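Local coordinates for 2-methyl-3-hydroxypyridine-5-carboxylic acid oxygenase (Mesorhizobium loti, PDB 3ALJ), which catalyses, as a FAD-dependent oxygenase, the ring-opening oxygenation of 2-methyl-3-hydroxypyridine-5-carboxylic acid, a step in the bacterial breakdown of vitamin B6, at residues Arg181-Arg186 / Ser215-Asn220; Pro185-Glu190 / Glu253-Glu258. All coordinates share one frame; numbering follows the deposited sequence.

Contact 1: residues Arg181-Arg186 / Ser215-Asn220. With FAD (flavin-adenine dinucleotide), chain B.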
ATOM      1  N   ARG A 181      -6.519   4.145 -11.724  1.00 10.58           N
ATOM      2  CA  ARG A 181      -7.086   3.073 -10.897  1.00 10.46           C
ATOM      3  C   ARG A 181      -8.533   3.439 -10.539  1.00 11.94           C
ATOM      4  O   ARG A 181      -8.809   4.560 -10.108  1.00 12.91           O
ATOM      5  CB  ARG A 181      -6.232   2.974  -9.631  1.00 11.03           C
ATOM      6  CG  ARG A 181      -4.814   2.434  -9.803  1.00 11.31           C
ATOM      7  CD  ARG A 181      -4.078   2.470  -8.519  1.00 11.44           C
ATOM      8  NE  ARG A 181      -3.698   3.851  -8.228  1.00 13.29           N
ATOM      9  CZ  ARG A 181      -3.161   4.217  -7.079  1.00 15.44           C
ATOM     10  NH1 ARG A 181      -2.857   3.337  -6.147  1.00 12.88           N
ATOM     11  NH2 ARG A 181      -2.855   5.512  -6.921  1.00 15.13           N
ATOM     12  N   LEU A 182      -9.422   2.476 -10.758  1.00  9.57           N
ATOM     13  CA  LEU A 182     -10.844   2.758 -10.582  1.00 10.38           C
ATOM     14  C   LEU A 182     -11.537   1.518 -10.017  1.00 11.94           C
ATOM     15  O   LEU A 182     -11.089   0.372 -10.155  1.00 10.59           O
ATOM     16  CB  LEU A 182     -11.538   3.007 -11.944  1.00 13.02           C
ATOM     17  CG  LEU A 182     -10.830   3.952 -12.872  1.00 17.43           C
ATOM     18  CD1 LEU A 182     -11.331   4.031 -14.286  1.00 15.73           C
ATOM     19  CD2 LEU A 182     -11.003   5.343 -12.332  1.00 20.54           C
ATOM     20  N   ILE A 183     -12.677   1.784  -9.319  1.00 10.38           N
ATOM     21  CA  ILE A 183     -13.657   0.785  -8.942  1.00 10.59           C
ATOM     22  C   ILE A 183     -14.859   0.927  -9.800  1.00 13.14           C
ATOM     23  O   ILE A 183     -15.463   2.049  -9.882  1.00 15.55           O
ATOM     24  CB  ILE A 183     -14.007   0.848  -7.438  1.00  9.72           C
ATOM     25  CG1 ILE A 183     -12.793   0.820  -6.481  1.00 12.33           C
ATOM     26  CG2 ILE A 183     -15.025  -0.227  -7.083  1.00 11.16           C
ATOM     27  CD1 ILE A 183     -11.881  -0.487  -6.647  1.00 11.17           C
ATOM     28  N   VAL A 184     -15.252  -0.183 -10.418  1.00 11.96           N
ATOM     29  CA  VAL A 184     -16.499  -0.284 -11.216  1.00 13.42           C
ATOM     30  C   VAL A 184     -17.264  -1.523 -10.771  1.00 12.85           C
ATOM     31  O   VAL A 184     -16.783  -2.412 -10.069  1.00 11.99           O
ATOM     32  CB  VAL A 184     -16.233  -0.343 -12.743  1.00 13.80           C
ATOM     33  CG1 VAL A 184     -15.519   0.960 -13.144  1.00 15.20           C
ATOM     34  CG2 VAL A 184     -15.332  -1.557 -13.081  1.00 14.97           C
ATOM     35  N   PRO A 185     -18.545  -1.634 -11.128  1.00 14.48           N
ATOM     36  CA  PRO A 185     -19.273  -2.871 -10.915  1.00 13.71           C
ATOM     37  C   PRO A 185     -18.645  -4.066 -11.641  1.00 13.49           C
ATOM     38  O   PRO A 185     -17.990  -3.865 -12.694  1.00 16.40           O
ATOM     39  CB  PRO A 185     -20.703  -2.546 -11.498  1.00 15.83           C
ATOM     40  CG  PRO A 185     -20.754  -1.112 -11.567  1.00 17.98           C
ATOM     41  CD  PRO A 185     -19.345  -0.615 -11.841  1.00 15.95           C
ATOM     42  N   ARG A 186     -18.797  -5.246 -11.035  1.00 14.57           N
ATOM     43  CA  ARG A 186     -18.287  -6.465 -11.660  1.00 14.18           C
ATOM     44  C   ARG A 186     -18.831  -6.769 -13.065  1.00 16.59           C
ATOM     45  O   ARG A 186     -18.087  -7.300 -13.876  1.00 16.90           O
ATOM     46  CB  ARG A 186     -18.571  -7.645 -10.776  1.00 15.39           C
ATOM     47  CG  ARG A 186     -17.780  -7.620  -9.419  1.00 16.03           C
ATOM     48  CD  ARG A 186     -16.296  -8.045  -9.561  1.00 15.40           C
ATOM     49  NE  ARG A 186     -16.073  -9.323 -10.221  1.00 17.66           N
ATOM     50  CZ  ARG A 186     -16.059 -10.498  -9.621  1.00 14.99           C
ATOM     51  NH1 ARG A 186     -16.242 -10.692  -8.297  1.00 19.56           N
ATOM     52  NH2 ARG A 186     -15.788 -11.549 -10.373  1.00 22.21           N
ATOM     53  N   SER A 215      -8.872  -6.869 -11.293  1.00  9.19           N
ATOM     54  CA  SER A 215      -8.677  -7.256  -9.889  1.00  8.87           C
ATOM     55  C   SER A 215     -10.009  -7.289  -9.116  1.00  9.16           C
ATOM     56  O   SER A 215     -10.472  -6.278  -8.548  1.00  9.75           O
ATOM     57  CB  SER A 215      -7.769  -6.247  -9.187  1.00  7.93           C
ATOM     58  OG  SER A 215      -6.512  -6.205  -9.911  1.00  8.22           O
ATOM     59  N   PRO A 216     -10.715  -8.431  -9.137  1.00  7.60           N
ATOM     60  CA  PRO A 216     -12.022  -8.437  -8.378  1.00  8.38           C
ATOM     61  C   PRO A 216     -11.825  -8.272  -6.907  1.00  7.74           C
ATOM     62  O   PRO A 216     -11.025  -9.017  -6.262  1.00 11.09           O
ATOM     63  CB  PRO A 216     -12.679  -9.819  -8.746  1.00  9.43           C
ATOM     64  CG  PRO A 216     -11.944 -10.175 -10.094  1.00 10.47           C
ATOM     65  CD  PRO A 216     -10.481  -9.668  -9.897  1.00 10.07           C
ATOM     66  N   CYS A 217     -12.685  -7.443  -6.299  1.00  9.29           N
ATOM     67  CA  CYS A 217     -12.574  -7.164  -4.861  1.00  8.27           C
ATOM     68  C   CYS A 217     -13.578  -7.993  -4.071  1.00  9.63           C
ATOM     69  O   CYS A 217     -13.330  -8.204  -2.888  1.00 12.05           O
ATOM     70  CB  CYS A 217     -12.851  -5.641  -4.603  1.00  9.28           C
ATOM     71  SG  CYS A 217     -11.529  -4.560  -5.233  1.00 10.36           S
ATOM     72  N   ASN A 218     -14.720  -8.278  -4.665  1.00 10.96           N
ATOM     73  CA  ASN A 218     -15.869  -8.969  -3.955  1.00 11.99           C
ATOM     74  C   ASN A 218     -16.920  -9.147  -5.039  1.00 13.95           C
ATOM     75  O   ASN A 218     -16.695  -8.821  -6.247  1.00 15.61           O
ATOM     76  CB  ASN A 218     -16.395  -8.163  -2.712  1.00 12.51           C
ATOM     77  CG  ASN A 218     -16.657  -6.737  -3.044  1.00 10.49           C
ATOM     78  OD1 ASN A 218     -17.431  -6.461  -3.960  1.00 12.45           O
ATOM     79  ND2 ASN A 218     -16.014  -5.785  -2.362  1.00 13.37           N
ATOM     80  N   GLU A 219     -18.106  -9.589  -4.654  1.00 17.11           N
ATOM     81  CA  GLU A 219     -19.138  -9.865  -5.619  0.50 18.81           C
ATOM     82  C   GLU A 219     -19.630  -8.622  -6.348  1.00 18.15           C
ATOM     83  O   GLU A 219     -20.220  -8.758  -7.435  1.00 18.73           O
ATOM     84  CB  GLU A 219     -20.282 -10.674  -4.902  0.50 18.99           C
ATOM     85  CG  GLU A 219     -20.921  -9.996  -3.645  0.50 22.61           C
ATOM     86  CD  GLU A 219     -19.976  -9.758  -2.399  0.50 28.05           C
ATOM     87  OE1 GLU A 219     -18.950 -10.442  -2.193  0.50 23.82           O
ATOM     88  OE2 GLU A 219     -20.324  -8.881  -1.564  0.50 34.91           O
ATOM     89  N   ASN A 220     -19.412  -7.453  -5.777  1.00 15.03           N
ATOM     90  CA  ASN A 220     -20.006  -6.169  -6.300  1.00 16.89           C
ATOM     91  C   ASN A 220     -18.985  -5.329  -6.995  1.00 16.37           C
ATOM     92  O   ASN A 220     -19.351  -4.635  -7.976  1.00 19.54           O
ATOM     93  CB  ASN A 220     -20.611  -5.402  -5.130  1.00 20.29           C
ATOM     94  CG  ASN A 220     -21.856  -6.119  -4.560  1.00 25.66           C
ATOM     95  OD1 ASN A 220     -22.606  -6.711  -5.338  1.00 27.10           O
ATOM     96  ND2 ASN A 220     -21.989  -6.156  -3.257  1.00 31.58           N
TER
HETATM   97  PA  FAD B 380      -0.213   7.212   2.803  1.00 10.38           P
HETATM   98  O1A FAD B 380      -1.140   6.084   2.474  1.00 15.26           O
HETATM   99  O2A FAD B 380       0.161   8.132   1.794  1.00 12.17           O
HETATM  100  O5B FAD B 380      -0.888   7.983   4.017  1.00  9.44           O
HETATM  101  C5B FAD B 380      -0.268   9.183   4.587  1.00  8.28           C
HETATM  102  C4B FAD B 380      -1.446   9.852   5.264  1.00  8.40           C
HETATM  103  O4B FAD B 380      -0.793  11.001   5.907  1.00 10.53           O
HETATM  104  C3B FAD B 380      -2.458  10.443   4.353  1.00  9.09           C
HETATM  105  O3B FAD B 380      -3.797  10.173   4.817  1.00 10.15           O
HETATM  106  C2B FAD B 380      -2.076  11.967   4.311  1.00  8.38           C
HETATM  107  O2B FAD B 380      -3.201  12.830   4.070  1.00 10.44           O
HETATM  108  C1B FAD B 380      -1.597  12.233   5.700  1.00 10.97           C
HETATM  109  N9A FAD B 380      -0.590  13.240   5.795  1.00  7.95           N
HETATM  110  C8A FAD B 380       0.351  13.637   4.871  1.00  9.44           C
HETATM  111  N7A FAD B 380       1.174  14.568   5.378  1.00  8.88           N
HETATM  112  C5A FAD B 380       0.741  14.790   6.676  1.00  7.74           C
HETATM  113  C6A FAD B 380       1.250  15.567   7.714  1.00  8.54           C
HETATM  114  N6A FAD B 380       2.342  16.379   7.513  1.00 11.67           N
HETATM  115  N1A FAD B 380       0.596  15.512   8.876  1.00  8.90           N
HETATM  116  C2A FAD B 380      -0.495  14.763   9.071  1.00 10.88           C
HETATM  117  N3A FAD B 380      -1.024  13.947   8.113  1.00  8.54           N
HETATM  118  C4A FAD B 380      -0.353  13.966   6.928  1.00  7.54           C
HETATM  119  N1  FAD B 380       0.698  -1.269  -1.770  1.00  8.22           N
HETATM  120  C2  FAD B 380       0.284  -2.490  -1.483  1.00  7.88           C
HETATM  121  O2  FAD B 380       0.554  -3.066  -0.417  1.00  8.74           O
HETATM  122  N3  FAD B 380      -0.482  -3.198  -2.409  1.00  7.26           N
HETATM  123  C4  FAD B 380      -0.864  -2.634  -3.627  1.00  7.47           C
HETATM  124  O4  FAD B 380      -1.699  -3.270  -4.372  1.00  7.57           O
HETATM  125  C4X FAD B 380      -0.397  -1.361  -3.904  1.00  8.26           C
HETATM  126  N5  FAD B 380      -0.662  -0.777  -5.191  1.00  8.98           N
HETATM  127  C5X FAD B 380      -0.133   0.466  -5.485  1.00  7.90           C
HETATM  128  C6  FAD B 380      -0.282   1.021  -6.768  1.00  8.79           C
HETATM  129  C7  FAD B 380       0.185   2.281  -7.042  1.00  9.72           C
HETATM  130  C7M FAD B 380      -0.014   2.870  -8.469  1.00 12.08           C
HETATM  131  C8  FAD B 380       0.873   2.997  -6.086  1.00  9.53           C
HETATM  132  C8M FAD B 380       1.449   4.404  -6.368  1.00 10.79           C
HETATM  133  C9  FAD B 380       1.036   2.454  -4.803  1.00  9.82           C
HETATM  134  C9A FAD B 380       0.569   1.151  -4.501  1.00  8.56           C
HETATM  135  N10 FAD B 380       0.764   0.542  -3.184  1.00  7.47           N
HETATM  136  C10 FAD B 380       0.323  -0.704  -2.938  1.00  6.57           C
HETATM  137  C1' FAD B 380       1.568   1.318  -2.125  1.00  7.84           C
HETATM  138  C2' FAD B 380       0.600   1.965  -1.143  1.00  6.49           C
HETATM  139  O2' FAD B 380      -0.317   2.811  -1.868  1.00  8.06           O
HETATM  140  C3' FAD B 380       1.384   2.894  -0.196  1.00  7.89           C
HETATM  141  O3' FAD B 380       2.699   2.262   0.039  1.00  7.45           O
HETATM  142  C4' FAD B 380       0.775   3.063   1.133  1.00  7.60           C
HETATM  143  O4' FAD B 380      -0.506   3.725   0.928  1.00 11.17           O
HETATM  144  C5' FAD B 380       1.585   3.960   2.011  1.00  8.62           C
HETATM  145  O5' FAD B 380       0.918   4.097   3.262  1.00  7.55           O
HETATM  146  P   FAD B 380       1.420   5.253   4.215  1.00  8.20           P
HETATM  147  O1P FAD B 380       0.526   5.202   5.380  1.00  8.91           O
HETATM  148  O2P FAD B 380       2.901   5.210   4.425  1.00  9.09           O
HETATM  149  O3P FAD B 380       1.174   6.610   3.370  1.00  8.10           O
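Arg186 folds over the Asn218-Asn220 turn and lays one face of its guanidinium on the ring of Pro216. Pro216 CB sits over the centre of that face, 3.6 Å from Arg186 CZ, and the two side chains cross at about a right angle. The first torsion, with CG anti to the carbonyl carbon, puts Arg186 CG 3.3 Å from Glu219 O; bends at chi2 (-78°) and chi3 (-53°) then curl the chain so that NH1 points at Asn218 O. Arg186 NH1 to Asn218 O is 2.8 Å, with 165° at the hydrogen; the oxygen lies in the guanidinium plane, although the donor stands above the carbonyl plane. NH2 pairs with Asp197, so the buried charge is answered. The backbone adds Arg186 N to Asn220 O at 3.2 Å. Cut back to an alanine, this position would probably leave Asn218 O and Asp197 without the guanidinium, and Pro216 CB without the flat group lying on it. Asn218 suits its place because OD1 accepts from Asn220 N, 2.9 Å away, forming an Asx turn, and also from Glu221 N. Arg181, at the other end, reaches the flavin: its guanidinium lies against C7M, NH1 is 3.3 Å from FAD C7, and NH2 pairs with Asp268. The arrangement is a β-hairpin turn, between strands 211-216 and 221-228, tied to the end of strand 170-185 in the mixed sheet beside the flavin.

Contact 2: residues Pro185-Glu190 / Glu253-Glu258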
ATOM      1  N   PRO A 185     -18.545  -1.634 -11.128  1.00 14.48           N
ATOM      2  CA  PRO A 185     -19.273  -2.871 -10.915  1.00 13.71           C
ATOM      3  C   PRO A 185     -18.645  -4.066 -11.641  1.00 13.49           C
ATOM      4  O   PRO A 185     -17.990  -3.865 -12.694  1.00 16.40           O
ATOM      5  CB  PRO A 185     -20.703  -2.546 -11.498  1.00 15.83           C
ATOM      6  CG  PRO A 185     -20.754  -1.112 -11.567  1.00 17.98           C
ATOM      7  CD  PRO A 185     -19.345  -0.615 -11.841  1.00 15.95           C
ATOM      8  N   ARG A 186     -18.797  -5.246 -11.035  1.00 14.57           N
ATOM      9  CA  ARG A 186     -18.287  -6.465 -11.660  1.00 14.18           C
ATOM     10  C   ARG A 186     -18.831  -6.769 -13.065  1.00 16.59           C
ATOM     11  O   ARG A 186     -18.087  -7.300 -13.876  1.00 16.90           O
ATOM     12  CB  ARG A 186     -18.571  -7.645 -10.776  1.00 15.39           C
ATOM     13  CG  ARG A 186     -17.780  -7.620  -9.419  1.00 16.03           C
ATOM     14  CD  ARG A 186     -16.296  -8.045  -9.561  1.00 15.40           C
ATOM     15  NE  ARG A 186     -16.073  -9.323 -10.221  1.00 17.66           N
ATOM     16  CZ  ARG A 186     -16.059 -10.498  -9.621  1.00 14.99           C
ATOM     17  NH1 ARG A 186     -16.242 -10.692  -8.297  1.00 19.56           N
ATOM     18  NH2 ARG A 186     -15.788 -11.549 -10.373  1.00 22.21           N
ATOM     19  N   MET A 187     -20.116  -6.439 -13.313  1.00 17.21           N
ATOM     20  CA  MET A 187     -20.781  -6.758 -14.585  1.00 17.72           C
ATOM     21  C   MET A 187     -20.568  -8.227 -14.954  1.00 19.06           C
ATOM     22  O   MET A 187     -20.340  -8.526 -16.132  1.00 18.69           O
ATOM     23  CB  MET A 187     -20.273  -5.847 -15.720  1.00 16.80           C
ATOM     24  CG  MET A 187     -20.215  -4.308 -15.383  1.00 21.79           C
ATOM     25  SD  MET A 187     -21.842  -3.733 -14.868  1.00 22.62           S
ATOM     26  CE  MET A 187     -22.713  -3.710 -16.513  1.00 24.54           C
ATOM     27  N   LYS A 188     -20.621  -9.121 -13.973  1.00 21.72           N
ATOM     28  CA  LYS A 188     -20.026 -10.435 -14.251  0.50 22.85           C
ATOM     29  C   LYS A 188     -20.849 -11.160 -15.322  1.00 24.66           C
ATOM     30  O   LYS A 188     -20.224 -11.789 -16.198  1.00 26.80           O
ATOM     31  CB  LYS A 188     -19.793 -11.284 -12.981  0.50 22.23           C
ATOM     32  CG  LYS A 188     -18.936 -12.591 -13.153  0.50 22.68           C
ATOM     33  CD  LYS A 188     -18.828 -13.298 -11.798  0.50 21.83           C
ATOM     34  CE  LYS A 188     -18.385 -14.697 -11.886  0.50 24.55           C
ATOM     35  NZ  LYS A 188     -18.473 -15.308 -10.504  0.50 22.35           N
ATOM     36  N   LYS A 189     -22.183 -11.028 -15.298  1.00 25.21           N
ATOM     37  CA  LYS A 189     -23.054 -11.711 -16.255  1.00 28.10           C
ATOM     38  C   LYS A 189     -22.681 -11.197 -17.646  1.00 26.29           C
ATOM     39  O   LYS A 189     -22.569 -11.994 -18.604  1.00 26.44           O
ATOM     40  CB  LYS A 189     -24.541 -11.411 -15.906  1.00 28.55           C
ATOM     41  CG  LYS A 189     -25.578 -11.796 -17.012  1.00 37.06           C
ATOM     42  CD  LYS A 189     -26.261 -10.540 -17.619  1.00 45.03           C
ATOM     43  CE  LYS A 189     -27.026 -10.868 -18.933  1.00 49.72           C
ATOM     44  NZ  LYS A 189     -26.031 -10.966 -20.072  1.00 52.55           N
ATOM     45  N   GLU A 190     -22.535  -9.864 -17.793  1.00 25.15           N
ATOM     46  CA  GLU A 190     -22.290  -9.250 -19.094  1.00 19.64           C
ATOM     47  C   GLU A 190     -20.901  -9.599 -19.667  1.00 20.92           C
ATOM     48  O   GLU A 190     -20.674  -9.499 -20.832  1.00 21.15           O
ATOM     49  CB  GLU A 190     -22.428  -7.749 -19.000  1.00 22.53           C
ATOM     50  CG  GLU A 190     -23.809  -7.304 -18.648  1.00 25.44           C
ATOM     51  CD  GLU A 190     -24.013  -7.025 -17.167  1.00 30.88           C
ATOM     52  OE1 GLU A 190     -23.536  -7.718 -16.202  1.00 26.27           O
ATOM     53  OE2 GLU A 190     -24.703  -6.008 -16.968  1.00 43.13           O
ATOM     54  N   GLU A 253     -15.494  -4.592 -22.317  1.00 13.23           N
ATOM     55  CA  GLU A 253     -16.330  -3.445 -22.635  1.00 14.23           C
ATOM     56  C   GLU A 253     -17.435  -3.153 -21.613  1.00 12.81           C
ATOM     57  O   GLU A 253     -17.577  -1.977 -21.257  1.00 13.85           O
ATOM     58  CB  GLU A 253     -16.940  -3.601 -24.039  1.00 14.92           C
ATOM     59  CG  GLU A 253     -17.901  -2.440 -24.393  1.00 14.61           C
ATOM     60  CD  GLU A 253     -18.359  -2.607 -25.863  1.00 20.57           C
ATOM     61  OE1 GLU A 253     -18.358  -3.757 -26.374  1.00 20.31           O
ATOM     62  OE2 GLU A 253     -18.600  -1.567 -26.518  1.00 22.41           O
ATOM     63  N   PRO A 254     -18.181  -4.112 -21.065  1.00 13.07           N
ATOM     64  CA  PRO A 254     -19.258  -3.730 -20.068  1.00 13.47           C
ATOM     65  C   PRO A 254     -18.687  -2.930 -18.859  1.00 12.60           C
ATOM     66  O   PRO A 254     -19.191  -1.844 -18.496  1.00 14.39           O
ATOM     67  CB  PRO A 254     -19.850  -5.062 -19.656  1.00 14.40           C
ATOM     68  CG  PRO A 254     -19.526  -6.000 -20.876  1.00 15.80           C
ATOM     69  CD  PRO A 254     -18.163  -5.545 -21.374  1.00 15.53           C
ATOM     70  N   CYS A 255     -17.510  -3.385 -18.366  1.00 11.77           N
ATOM     71  CA  CYS A 255     -16.828  -2.660 -17.266  1.00 11.46           C
ATOM     72  C   CYS A 255     -16.199  -1.382 -17.702  1.00 10.66           C
ATOM     73  O   CYS A 255     -16.254  -0.428 -16.859  1.00 13.47           O
ATOM     74  CB  CYS A 255     -15.736  -3.613 -16.727  1.00 12.93           C
ATOM     75  SG  CYS A 255     -16.384  -5.187 -16.056  1.00 14.53           S
ATOM     76  N   LEU A 256     -15.602  -1.309 -18.890  1.00 12.00           N
ATOM     77  CA  LEU A 256     -15.008  -0.097 -19.385  1.00 11.21           C
ATOM     78  C   LEU A 256     -16.070   1.013 -19.603  1.00 11.78           C
ATOM     79  O   LEU A 256     -15.781   2.191 -19.360  1.00 12.61           O
ATOM     80  CB  LEU A 256     -14.150  -0.288 -20.604  1.00 12.41           C
ATOM     81  CG  LEU A 256     -12.892  -1.186 -20.335  1.00 11.60           C
ATOM     82  CD1 LEU A 256     -12.350  -1.646 -21.712  1.00 12.91           C
ATOM     83  CD2 LEU A 256     -11.915  -0.397 -19.556  1.00 13.44           C
ATOM     84  N   ILE A 257     -17.275   0.599 -20.030  1.00 13.19           N
ATOM     85  CA  ILE A 257     -18.317   1.631 -20.210  1.00 12.91           C
ATOM     86  C   ILE A 257     -18.609   2.214 -18.833  1.00 12.85           C
ATOM     87  O   ILE A 257     -18.774   3.447 -18.721  1.00 15.13           O
ATOM     88  CB  ILE A 257     -19.565   0.952 -20.859  1.00 16.28           C
ATOM     89  CG1 ILE A 257     -19.267   0.731 -22.348  1.00 15.73           C
ATOM     90  CG2 ILE A 257     -20.858   1.839 -20.654  1.00 15.06           C
ATOM     91  CD1 ILE A 257     -20.315  -0.178 -23.047  1.00 18.81           C
ATOM     92  N   GLU A 258     -18.685   1.388 -17.751  1.00 12.22           N
ATOM     93  CA  GLU A 258     -18.898   1.945 -16.403  1.00 13.93           C
ATOM     94  C   GLU A 258     -17.732   2.815 -15.990  1.00 14.69           C
ATOM     95  O   GLU A 258     -17.905   3.913 -15.414  1.00 15.69           O
ATOM     96  CB  GLU A 258     -19.174   0.900 -15.337  1.00 13.60           C
ATOM     97  CG  GLU A 258     -20.353  -0.040 -15.774  1.00 17.60           C
ATOM     98  CD  GLU A 258     -21.658   0.753 -15.946  1.00 28.07           C
ATOM     99  OE1 GLU A 258     -21.895   1.676 -15.159  1.00 23.16           O
ATOM    100  OE2 GLU A 258     -22.403   0.472 -16.958  1.00 27.96           O
TER
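Cys255 pushes its sulfur into the bend where the chain leaves strand 170-185, and here the packing is closest. Cys255 SG lies 3.5 Å from Arg186 O and 4.0 Å from Met187 CB, with Pro185 O also beside it. Its first torsion (-61°) sets SG beside its own backbone N, directing it at the bend. A small, weakly polar side chain suits this buried spot, since it can lie against both carbonyl oxygens and aliphatic carbon; Leu222 and Leu191 also touch it. Met187 takes up the left-handed helical backbone region (phi 49°, psi 40°), which turns the chain from strand to the short helix 188-191, and sends its side chain to helix 253-260. There its CB meets Pro254 CB at 4.0 Å, while the bends further along bring Met187 SD to 4.1 Å from Glu258 CG, the two side chains crossing at about a right angle. Pro254 belongs to this packed part; it sits in the first turn of the helix, where its missing N-H costs no helical bond, and its ring meets Glu190 at two points, Pro254 CB to Glu190 CB at 3.8 Å and Pro254 CG to Glu190 O at 3.7 Å. This is helix-on-sheet packing of an α/β fold, in which helix 253-260 lies against the last residues of a sheet strand and the turn that follows. No hydrogen bond spans the two segments; they meet by van der Waals packing, including the sulfur against the carbonyl oxygens. Toward solvent the contact gives out: the Glu190 carboxylate leads away from the helix, and the exposed Lys188 and Lys189 do not touch it. Pro185 forms an exposed margin, its CD 3.8 Å from Glu258 CB. Only methylene groups of Glu258 serve this contact; its carboxylate pairs with Lys261.

Strand 170-185 is the common starting point: its last residue, Pro185, and Arg186 just after it belong to both contacts. Going on from there, the chain forms helix 188-191 and strands 199-203 and 211-216 before contact 1 closes a loop of 28 residues at 215-220. It then runs through strand 221-228 and helix 242-248 until contact 2 closes a longer loop, of 62 residues, at 253-258. Because contact 2 begins slightly later and ends well beyond 215-220, the loops overlap in a staggered way, neither lying wholly inside the other. Val184 CG1, 4.0 Å from Cys255 O, joins them directly. Together they tie the strand end to a hairpin turn of its own sheet and to a helix packed on it.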